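Local coordinates for putative phenazine biosynthesis PhzC/PhzF protein (Clostridium difficile, PDB 4DUN) that is probably an isomerase of the PhzF family, although its substrate and biological role are not established, at residues Ser139-Tyr142 / Ile148-Leu151. Sequence-based numbering, arbitrary orientation.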
# COMPACT_ATOMS: atom_id res chain seq x y z
N SER A 139 0.36 -29.01 19.19
CA SER A 139 0.88 -29.87 20.26
C SER A 139 0.38 -29.34 21.60
O SER A 139 -0.03 -30.11 22.47
CB SER A 139 2.41 -29.89 20.25
OG SER A 139 2.92 -30.06 18.94
N ASP A 140 0.39 -28.00 21.75
CA ASP A 140 -0.03 -27.28 22.96
C ASP A 140 -0.62 -25.92 22.58
O ASP A 140 -0.36 -25.39 21.49
CB ASP A 140 1.17 -27.09 23.92
CG ASP A 140 1.65 -28.36 24.61
OD1 ASP A 140 0.90 -28.89 25.47
OD2 ASP A 140 2.78 -28.80 24.32
N VAL A 141 -1.40 -25.34 23.50
CA VAL A 141 -2.04 -24.03 23.32
C VAL A 141 -1.72 -23.17 24.55
O VAL A 141 -1.91 -23.62 25.67
CB VAL A 141 -3.58 -24.15 23.09
CG1 VAL A 141 -4.22 -22.78 22.91
CG2 VAL A 141 -3.91 -25.04 21.89
N TYR A 142 -1.21 -21.94 24.33
CA TYR A 142 -0.88 -20.99 25.40
C TYR A 142 -1.63 -19.68 25.17
O TYR A 142 -2.06 -19.38 24.05
CB TYR A 142 0.64 -20.75 25.51
CG TYR A 142 1.36 -21.93 26.12
CD1 TYR A 142 1.65 -23.07 25.36
CD2 TYR A 142 1.77 -21.92 27.45
CE1 TYR A 142 2.27 -24.18 25.92
CE2 TYR A 142 2.41 -23.01 28.02
CZ TYR A 142 2.66 -24.14 27.25
OH TYR A 142 3.31 -25.22 27.81
N ILE A 148 -1.40 -18.47 21.37
CA ILE A 148 -0.15 -19.09 20.94
C ILE A 148 -0.39 -20.57 20.67
O ILE A 148 -0.78 -21.31 21.57
CB ILE A 148 0.98 -18.86 21.98
CG1 ILE A 148 1.18 -17.34 22.23
CG2 ILE A 148 2.30 -19.53 21.52
CD1 ILE A 148 1.77 -17.00 23.53
N LEU A 149 -0.12 -20.99 19.42
CA LEU A 149 -0.29 -22.37 18.99
C LEU A 149 1.05 -23.00 18.73
O LEU A 149 1.77 -22.59 17.81
CB LEU A 149 -1.18 -22.47 17.72
CG LEU A 149 -2.55 -21.72 17.77
CD1 LEU A 149 -3.26 -21.78 16.42
CD2 LEU A 149 -3.45 -22.24 18.89
N LEU A 150 1.40 -23.98 19.56
CA LEU A 150 2.66 -24.69 19.39
C LEU A 150 2.47 -25.78 18.35
O LEU A 150 1.68 -26.71 18.55
CB LEU A 150 3.18 -25.27 20.73
CG LEU A 150 4.41 -26.18 20.61
CD1 LEU A 150 5.68 -25.37 20.30
CD2 LEU A 150 4.60 -27.03 21.85
N LEU A 151 3.19 -25.67 17.22
CA LEU A 151 3.12 -26.69 16.18
C LEU A 151 4.29 -27.67 16.33
O LEU A 151 5.20 -27.40 17.11
CB LEU A 151 3.06 -26.07 14.78
CG LEU A 151 1.91 -25.06 14.51
CD1 LEU A 151 1.85 -24.68 13.02
CD2 LEU A 151 0.53 -25.60 14.94
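Tyr-142 and Ile-148 face each other as a hydrogen-bonded pair of an antiparallel beta hairpin, whose short strand segments run 161° apart in direction with their axes 4.9 Å from each other. Two bonds grip this pair: Tyr-142 N gives an almost straight one to Ile-148 O at 2.9 Å, and Ile-148 N returns one to Tyr-142 O. Farther along, Leu-150 N donates to Asp-140 O. Beta-branched Ile-148 suits an extended, buried strand; its CB lies 4.0 Å from Tyr-142 CB, while the tyrosine ring, beyond a CG held beside its own backbone N (chi1 -73°), meets the ring of Tyr-213 on helix 207-218. Val-141 and Leu-149, a non-hydrogen-bonded pair, lie side by side on the other face, where CD2 of the leucine sits 4.1 Å from both valine methyls. Leu-149 is buried there against Ile-134, Cys-136 and strand 176-181, so an apolar residue fits. Back on the tyrosine face, Leu-150 turns its CG away from its backbone N (chi1 173°) and lies alongside Asp-140, CD2 in van der Waals contact with OD2 at 3.5 Å; the site is partly exposed, which suits a carboxylate, while the leucine packs on Tyr-213 and Trp-214. Ser-139, in the loop leading into the strand, is small and polar: in the conformer described, OG hydrogen-bonds to Asn-152 OD1, and its backbone N donates to Leu-150 O at 2.7 Å.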